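Local atomic coordinates of xylulokinase (Brucella ovis, PDB entry 5VM1), a protein that probably phosphorylates D-xylulose to D-xylulose 5-phosphate at the expense of ATP, as a member of the FGGY carbohydrate kinase family. Residues E325-F338 with F358-Q372. Numbering follows the deposited sequence.
Sequences ELGETLKAPGSVTF and FCGLEHEADRSALTQ
Phe-358 illustrates how a ring is held from both faces: it lies between Phe-338 of the partner strand, whose CD1 sits 3.5 Å above one face, offset toward the rim, and Leu-370 of helix 367-390, whose CD2 lies over the centre of the opposite face. The two ring planes lie at 45°, and CG1 of Val-336 reaches the same ring at CD1, leaving CG2 to meet Ala-365 and Leu-370. Next to this non-hydrogen-bonded pair of phenylalanines, Thr-337 and Cys-359 form a hydrogen-bonded antiparallel pair, each bond 2.9 Å from N to O. The result is a two-stranded ribbon in the C-terminal FGGY domain, packed against helix 470-488 through Leu-483 and joined by a turn at Glu-362 to Ala-365 to helix 367-390, N-capped by Asp-366. Ser-335 OG closes the ribbon's end on Gly-360 O (2.9 Å). Buried Leu-326 packs on Gln-372 and Thr-371; Gln-372 NE2 gives Ala-332 O only a weak bond and also binds Glu-376. Toward solvent, the exposed Arg-367 bends at chi3 (64°) into a salt bridge with Glu-325: NE meets the syn lone pair of OE1 through a nearly straight bond (3.1 Å), with OE1 in the guanidinium plane, whereas NH2 to OE2 is weak. A water links OE1 to Thr-371 OG1.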
ATOM      1  N   GLU A 325     -18.111  21.891  -9.091  1.00 54.66           N
ATOM      2  CA  GLU A 325     -18.319  22.725 -10.276  1.00 50.14           C
ATOM      3  C   GLU A 325     -18.450  21.878 -11.537  1.00 50.72           C
ATOM      4  O   GLU A 325     -19.280  22.175 -12.398  1.00 50.59           O
ATOM      5  CB  GLU A 325     -17.181  23.739 -10.420  1.00 51.16           C
ATOM      6  CG  GLU A 325     -17.259  24.646 -11.666  1.00 52.53           C
ATOM      7  CD  GLU A 325     -16.080  25.615 -11.758  1.00 61.01           C
ATOM      8  OE1 GLU A 325     -14.947  25.224 -11.403  1.00 61.65           O
ATOM      9  OE2 GLU A 325     -16.290  26.786 -12.141  1.00 69.79           O
ATOM     10  N   LEU A 326     -17.661  20.803 -11.649  1.00 53.72           N
ATOM     11  CA  LEU A 326     -17.699  19.960 -12.843  1.00 47.28           C
ATOM     12  C   LEU A 326     -19.004  19.172 -12.937  1.00 54.27           C
ATOM     13  O   LEU A 326     -19.581  19.036 -14.025  1.00 48.13           O
ATOM     14  CB  LEU A 326     -16.505  19.019 -12.826  1.00 38.73           C
ATOM     15  CG  LEU A 326     -16.273  18.164 -14.055  1.00 40.38           C
ATOM     16  CD1 LEU A 326     -16.118  19.035 -15.292  1.00 38.46           C
ATOM     17  CD2 LEU A 326     -15.031  17.312 -13.814  1.00 35.39           C
ATOM     18  N   GLY A 327     -19.495  18.660 -11.811  1.00 59.95           N
ATOM     19  CA  GLY A 327     -20.801  18.027 -11.758  1.00 54.30           C
ATOM     20  C   GLY A 327     -20.745  16.512 -11.688  1.00 48.68           C
ATOM     21  O   GLY A 327     -19.681  15.879 -11.656  1.00 51.70           O
ATOM     22  N   GLU A 328     -21.950  15.932 -11.726  1.00 50.62           N
ATOM     23  CA  GLU A 328     -22.134  14.491 -11.630  1.00 56.66           C
ATOM     24  C   GLU A 328     -22.261  13.798 -12.984  1.00 53.92           C
ATOM     25  O   GLU A 328     -22.035  12.584 -13.059  1.00 57.35           O
ATOM     26  CB  GLU A 328     -23.397  14.174 -10.802  1.00 64.40           C
ATOM     27  CG  GLU A 328     -23.529  14.886  -9.443  1.00 69.93           C
ATOM     28  CD  GLU A 328     -22.689  14.263  -8.332  1.00 70.78           C
ATOM     29  OE1 GLU A 328     -22.918  13.088  -7.959  1.00 73.83           O
ATOM     30  OE2 GLU A 328     -21.802  14.967  -7.816  1.00 70.87           O
ATOM     31  N   THR A 329     -22.531  14.538 -14.057  1.00 51.57           N
ATOM     32  CA  THR A 329     -22.725  13.957 -15.380  1.00 53.15           C
ATOM     33  C   THR A 329     -21.415  13.945 -16.170  1.00 54.35           C
ATOM     34  O   THR A 329     -20.713  14.964 -16.248  1.00 50.05           O
ATOM     35  CB  THR A 329     -23.806  14.724 -16.142  1.00 50.71           C
ATOM     36  OG1 THR A 329     -25.059  14.558 -15.468  1.00 50.76           O
ATOM     37  CG2 THR A 329     -23.932  14.202 -17.574  1.00 48.35           C
ATOM     38  N   LEU A 330     -21.060  12.772 -16.696  1.00 49.52           N
ATOM     39  CA  LEU A 330     -19.841  12.638 -17.482  1.00 46.19           C
ATOM     40  C   LEU A 330     -19.978  13.403 -18.792  1.00 47.07           C
ATOM     41  O   LEU A 330     -21.036  13.389 -19.434  1.00 43.12           O
ATOM     42  CB  LEU A 330     -19.529  11.171 -17.768  1.00 42.89           C
ATOM     43  CG  LEU A 330     -18.079  10.864 -18.181  1.00 44.50           C
ATOM     44  CD1 LEU A 330     -17.133  10.969 -16.985  1.00 43.24           C
ATOM     45  CD2 LEU A 330     -17.939   9.503 -18.827  1.00 37.68           C
ATOM     46  N   LYS A 331     -18.912  14.103 -19.162  1.00 44.67           N
ATOM     47  CA  LYS A 331     -18.827  14.846 -20.413  1.00 44.74           C
ATOM     48  C   LYS A 331     -17.851  14.170 -21.370  1.00 43.62           C
ATOM     49  O   LYS A 331     -16.908  13.491 -20.946  1.00 53.49           O
ATOM     50  CB  LYS A 331     -18.363  16.276 -20.153  1.00 43.31           C
ATOM     51  CG  LYS A 331     -19.314  17.092 -19.308  1.00 44.05           C
ATOM     52  CD  LYS A 331     -18.703  18.440 -19.039  1.00 40.90           C
ATOM     53  CE  LYS A 331     -19.455  19.214 -17.974  1.00 46.09           C
ATOM     54  NZ  LYS A 331     -18.606  20.384 -17.587  1.00 56.43           N
ATOM     55  N   ALA A 332     -18.063  14.380 -22.662  1.00 39.88           N
ATOM     56  CA  ALA A 332     -17.100  13.892 -23.640  1.00 41.99           C
ATOM     57  C   ALA A 332     -15.799  14.661 -23.476  1.00 42.57           C
ATOM     58  O   ALA A 332     -15.827  15.852 -23.178  1.00 49.49           O
ATOM     59  CB  ALA A 332     -17.608  14.070 -25.060  1.00 40.73           C
ATOM     60  N   PRO A 333     -14.651  14.008 -23.609  1.00 36.02           N
ATOM     61  CA  PRO A 333     -13.389  14.737 -23.446  1.00 39.32           C
ATOM     62  C   PRO A 333     -13.304  15.860 -24.469  1.00 49.90           C
ATOM     63  O   PRO A 333     -13.806  15.755 -25.597  1.00 41.65           O
ATOM     64  CB  PRO A 333     -12.319  13.671 -23.691  1.00 33.66           C
ATOM     65  CG  PRO A 333     -13.010  12.367 -23.457  1.00 34.12           C
ATOM     66  CD  PRO A 333     -14.435  12.585 -23.904  1.00 39.76           C
ATOM     67  N   GLY A 334     -12.679  16.960 -24.052  1.00 51.99           N
ATOM     68  CA  GLY A 334     -12.378  18.059 -24.937  1.00 35.33           C
ATOM     69  C   GLY A 334     -10.959  17.983 -25.471  1.00 34.48           C
ATOM     70  O   GLY A 334     -10.259  16.972 -25.360  1.00 55.57           O
ATOM     71  N   SER A 335     -10.517  19.101 -26.041  1.00 35.32           N
ATOM     72  CA  SER A 335      -9.201  19.132 -26.663  1.00 38.39           C
ATOM     73  C   SER A 335      -8.088  19.175 -25.635  1.00 42.65           C
ATOM     74  O   SER A 335      -6.939  18.895 -25.991  1.00 46.36           O
ATOM     75  CB  SER A 335      -9.098  20.327 -27.621  1.00 35.97           C
ATOM     76  OG  SER A 335      -9.232  21.556 -26.952  1.00 38.61           O
ATOM     77  N   VAL A 336      -8.414  19.477 -24.376  1.00 37.06           N
ATOM     78  CA  VAL A 336      -7.423  19.536 -23.304  1.00 37.01           C
ATOM     79  C   VAL A 336      -7.082  18.132 -22.809  1.00 37.89           C
ATOM     80  O   VAL A 336      -7.966  17.308 -22.543  1.00 46.92           O
ATOM     81  CB  VAL A 336      -7.913  20.404 -22.142  1.00 32.19           C
ATOM     82  CG1 VAL A 336      -6.841  20.408 -21.097  1.00 38.01           C
ATOM     83  CG2 VAL A 336      -8.216  21.815 -22.596  1.00 32.82           C
ATOM     84  N   THR A 337      -5.789  17.856 -22.697  1.00 32.99           N
ATOM     85  CA  THR A 337      -5.252  16.611 -22.173  1.00 30.18           C
ATOM     86  C   THR A 337      -4.322  16.939 -21.010  1.00 35.31           C
ATOM     87  O   THR A 337      -3.549  17.899 -21.074  1.00 43.40           O
ATOM     88  CB  THR A 337      -4.499  15.826 -23.285  1.00 34.01           C
ATOM     89  OG1 THR A 337      -5.431  15.333 -24.276  1.00 38.92           O
ATOM     90  CG2 THR A 337      -3.684  14.671 -22.709  1.00 31.18           C
ATOM     91  N   PHE A 338      -4.396  16.160 -19.939  1.00 30.25           N
ATOM     92  CA  PHE A 338      -3.526  16.365 -18.781  1.00 31.77           C
ATOM     93  C   PHE A 338      -2.667  15.117 -18.572  1.00 39.73           C
ATOM     94  O   PHE A 338      -3.193  14.000 -18.486  1.00 41.93           O
ATOM     95  CB  PHE A 338      -4.343  16.681 -17.528  1.00 28.36           C
ATOM     96  CG  PHE A 338      -3.524  16.864 -16.289  1.00 29.15           C
ATOM     97  CD1 PHE A 338      -2.751  17.989 -16.107  1.00 39.20           C
ATOM     98  CD2 PHE A 338      -3.537  15.917 -15.300  1.00 36.98           C
ATOM     99  CE1 PHE A 338      -1.995  18.165 -14.955  1.00 35.05           C
ATOM    100  CE2 PHE A 338      -2.789  16.084 -14.148  1.00 33.11           C
ATOM    101  CZ  PHE A 338      -2.023  17.209 -13.978  1.00 32.14           C
ATOM    102  N   PHE A 358      -0.413  20.137 -19.590  1.00 43.07           N
ATOM    103  CA  PHE A 358      -1.698  20.384 -20.227  1.00 36.54           C
ATOM    104  C   PHE A 358      -1.424  20.584 -21.708  1.00 37.51           C
ATOM    105  O   PHE A 358      -0.487  21.296 -22.073  1.00 40.98           O
ATOM    106  CB  PHE A 358      -2.378  21.650 -19.696  1.00 39.13           C
ATOM    107  CG  PHE A 358      -3.090  21.468 -18.402  1.00 33.94           C
ATOM    108  CD1 PHE A 358      -4.276  20.757 -18.350  1.00 34.80           C
ATOM    109  CD2 PHE A 358      -2.608  22.062 -17.236  1.00 31.06           C
ATOM    110  CE1 PHE A 358      -4.966  20.587 -17.130  1.00 32.97           C
ATOM    111  CE2 PHE A 358      -3.290  21.912 -16.024  1.00 32.98           C
ATOM    112  CZ  PHE A 358      -4.473  21.163 -15.980  1.00 32.80           C
ATOM    113  N   CYS A 359      -2.235  19.963 -22.560  1.00 42.51           N
ATOM    114  CA  CYS A 359      -2.141  20.156 -24.005  1.00 45.73           C
ATOM    115  C   CYS A 359      -3.537  20.414 -24.540  1.00 42.60           C
ATOM    116  O   CYS A 359      -4.538  20.208 -23.854  1.00 44.95           O
ATOM    117  CB  CYS A 359      -1.507  18.967 -24.757  1.00 36.60           C
ATOM    118  SG  CYS A 359       0.291  18.881 -24.569  1.00 47.28           S
ATOM    119  N   GLY A 360      -3.588  20.940 -25.754  1.00 34.19           N
ATOM    120  CA  GLY A 360      -4.866  21.255 -26.341  1.00 47.33           C
ATOM    121  C   GLY A 360      -5.544  22.475 -25.786  1.00 51.30           C
ATOM    122  O   GLY A 360      -6.761  22.599 -25.920  1.00 63.81           O
ATOM    123  N   LEU A 361      -4.796  23.386 -25.168  1.00 41.08           N
ATOM    124  CA  LEU A 361      -5.418  24.555 -24.573  1.00 38.32           C
ATOM    125  C   LEU A 361      -5.979  25.474 -25.647  1.00 39.57           C
ATOM    126  O   LEU A 361      -5.336  25.754 -26.659  1.00 41.06           O
ATOM    127  CB  LEU A 361      -4.435  25.317 -23.683  1.00 36.30           C
ATOM    128  CG  LEU A 361      -3.794  24.573 -22.518  1.00 34.07           C
ATOM    129  CD1 LEU A 361      -2.721  25.454 -21.888  1.00 34.30           C
ATOM    130  CD2 LEU A 361      -4.830  24.081 -21.485  1.00 35.10           C
ATOM    131  N   GLU A 362      -7.178  25.971 -25.378  1.00 40.51           N
ATOM    132  CA  GLU A 362      -7.945  26.822 -26.261  1.00 43.33           C
ATOM    133  C   GLU A 362      -8.399  28.021 -25.442  1.00 45.88           C
ATOM    134  O   GLU A 362      -8.407  27.970 -24.216  1.00 42.64           O
ATOM    135  CB  GLU A 362      -9.145  26.059 -26.797  1.00 49.52           C
ATOM    136  CG  GLU A 362      -8.875  25.246 -28.018  1.00 68.92           C
ATOM    137  CD  GLU A 362     -10.076  24.402 -28.405  1.00 85.01           C
ATOM    138  OE1 GLU A 362     -11.038  24.350 -27.601  1.00 87.03           O
ATOM    139  OE2 GLU A 362     -10.054  23.796 -29.507  1.00 90.15           O
ATOM    140  N   HIS A 363      -8.792  29.110 -26.108  1.00 52.75           N
ATOM    141  CA  HIS A 363      -9.312  30.234 -25.336  1.00 48.12           C
ATOM    142  C   HIS A 363     -10.580  29.849 -24.592  1.00 52.71           C
ATOM    143  O   HIS A 363     -10.799  30.323 -23.474  1.00 58.20           O
ATOM    144  CB  HIS A 363      -9.572  31.455 -26.221  1.00 51.48           C
ATOM    145  CG  HIS A 363      -8.322  32.161 -26.644  1.00 55.24           C
ATOM    146  ND1 HIS A 363      -7.528  32.860 -25.761  1.00 54.42           N
ATOM    147  CD2 HIS A 363      -7.743  32.299 -27.860  1.00 53.86           C
ATOM    148  CE1 HIS A 363      -6.495  33.366 -26.407  1.00 52.96           C
ATOM    149  NE2 HIS A 363      -6.602  33.039 -27.683  1.00 54.24           N
ATOM    150  N   GLU A 364     -11.412  28.986 -25.183  1.00 59.86           N
ATOM    151  CA  GLU A 364     -12.670  28.556 -24.577  1.00 60.82           C
ATOM    152  C   GLU A 364     -12.508  27.606 -23.393  1.00 50.93           C
ATOM    153  O   GLU A 364     -13.511  27.284 -22.753  1.00 55.19           O
ATOM    154  CB  GLU A 364     -13.591  27.919 -25.617  1.00 69.63           C
ATOM    155  CG  GLU A 364     -12.910  26.947 -26.533  1.00 83.06           C
ATOM    156  CD  GLU A 364     -12.859  27.442 -27.958  1.00 85.69           C
ATOM    157  OE1 GLU A 364     -12.107  28.410 -28.234  1.00 78.96           O
ATOM    158  OE2 GLU A 364     -13.582  26.851 -28.791  1.00 89.84           O
ATOM    159  N   ALA A 365     -11.322  27.077 -23.119  1.00 43.86           N
ATOM    160  CA  ALA A 365     -11.189  26.184 -21.976  1.00 40.75           C
ATOM    161  C   ALA A 365     -11.268  27.004 -20.690  1.00 48.30           C
ATOM    162  O   ALA A 365     -10.429  27.875 -20.446  1.00 54.14           O
ATOM    163  CB  ALA A 365      -9.882  25.402 -22.040  1.00 38.41           C
ATOM    164  N   ASP A 366     -12.281  26.737 -19.874  1.00 47.52           N
ATOM    165  CA  ASP A 366     -12.435  27.397 -18.591  1.00 46.64           C
ATOM    166  C   ASP A 366     -11.835  26.523 -17.488  1.00 47.54           C
ATOM    167  O   ASP A 366     -11.287  25.445 -17.732  1.00 52.26           O
ATOM    168  CB  ASP A 366     -13.912  27.718 -18.321  1.00 44.32           C
ATOM    169  CG  ASP A 366     -14.831  26.496 -18.467  1.00 51.38           C
ATOM    170  OD1 ASP A 366     -14.354  25.343 -18.487  1.00 54.96           O
ATOM    171  OD2 ASP A 366     -16.060  26.686 -18.558  1.00 62.55           O
ATOM    172  N   ARG A 367     -11.949  26.996 -16.247  1.00 47.33           N
ATOM    173  CA  ARG A 367     -11.420  26.236 -15.119  1.00 49.09           C
ATOM    174  C   ARG A 367     -11.988  24.828 -15.062  1.00 50.04           C
ATOM    175  O   ARG A 367     -11.259  23.881 -14.764  1.00 49.42           O
ATOM    176  CB  ARG A 367     -11.696  26.950 -13.806  1.00 46.99           C
ATOM    177  CG  ARG A 367     -11.108  26.207 -12.651  1.00 48.94           C
ATOM    178  CD  ARG A 367     -11.225  26.995 -11.388  1.00 52.70           C
ATOM    179  NE  ARG A 367     -12.604  27.222 -10.977  1.00 57.75           N
ATOM    180  CZ  ARG A 367     -12.985  28.277 -10.271  1.00 68.44           C
ATOM    181  NH1 ARG A 367     -12.083  29.195  -9.916  1.00 65.04           N
ATOM    182  NH2 ARG A 367     -14.256  28.410  -9.928  1.00 76.87           N
ATOM    183  N   SER A 368     -13.301  24.685 -15.273  1.00 56.64           N
ATOM    184  CA  SER A 368     -13.943  23.375 -15.230  1.00 45.14           C
ATOM    185  C   SER A 368     -13.420  22.448 -16.325  1.00 48.77           C
ATOM    186  O   SER A 368     -13.310  21.232 -16.123  1.00 39.73           O
ATOM    187  CB  SER A 368     -15.458  23.536 -15.329  1.00 48.57           C
ATOM    188  OG  SER A 368     -16.075  22.340 -15.765  1.00 62.09           O
ATOM    189  N   ALA A 369     -13.114  22.993 -17.498  1.00 55.19           N
ATOM    190  CA  ALA A 369     -12.605  22.124 -18.552  1.00 51.01           C
ATOM    191  C   ALA A 369     -11.246  21.558 -18.176  1.00 44.59           C
ATOM    192  O   ALA A 369     -10.941  20.412 -18.507  1.00 43.77           O
ATOM    193  CB  ALA A 369     -12.525  22.875 -19.880  1.00 42.21           C
ATOM    194  N   LEU A 370     -10.432  22.327 -17.453  1.00 44.91           N
ATOM    195  CA  LEU A 370      -9.120  21.818 -17.072  1.00 45.62           C
ATOM    196  C   LEU A 370      -9.228  20.839 -15.909  1.00 44.59           C
ATOM    197  O   LEU A 370      -8.540  19.815 -15.905  1.00 47.16           O
ATOM    198  CB  LEU A 370      -8.177  22.974 -16.731  1.00 35.72           C
ATOM    199  CG  LEU A 370      -7.317  23.424 -17.900  1.00 35.78           C
ATOM    200  CD1 LEU A 370      -8.169  23.913 -19.022  1.00 33.02           C
ATOM    201  CD2 LEU A 370      -6.402  24.516 -17.434  1.00 42.59           C
ATOM    202  N   THR A 371     -10.107  21.120 -14.936  1.00 46.14           N
ATOM    203  CA  THR A 371     -10.482  20.116 -13.939  1.00 39.95           C
ATOM    204  C   THR A 371     -10.852  18.787 -14.600  1.00 45.36           C
ATOM    205  O   THR A 371     -10.316  17.732 -14.232  1.00 40.25           O
ATOM    206  CB  THR A 371     -11.648  20.627 -13.088  1.00 33.97           C
ATOM    207  OG1 THR A 371     -11.226  21.753 -12.324  1.00 46.12           O
ATOM    208  CG2 THR A 371     -12.192  19.537 -12.144  1.00 34.07           C
ATOM    209  N   GLN A 372     -11.746  18.831 -15.602  1.00 40.28           N
ATOM    210  CA  GLN A 372     -12.138  17.625 -16.334  1.00 31.95           C
ATOM    211  C   GLN A 372     -10.933  16.903 -16.934  1.00 36.94           C
ATOM    212  O   GLN A 372     -10.817  15.678 -16.824  1.00 40.32           O
ATOM    213  CB  GLN A 372     -13.123  17.996 -17.423  1.00 32.77           C
ATOM    214  CG  GLN A 372     -13.751  16.857 -18.148  1.00 38.06           C
ATOM    215  CD  GLN A 372     -14.590  17.379 -19.299  1.00 46.51           C
ATOM    216  OE1 GLN A 372     -15.369  18.323 -19.138  1.00 56.69           O
ATOM    217  NE2 GLN A 372     -14.400  16.802 -20.476  1.00 47.46           N
TER
HETATM  218  O   HOH W   1     -14.001  22.440 -11.776  1.00 39.84           O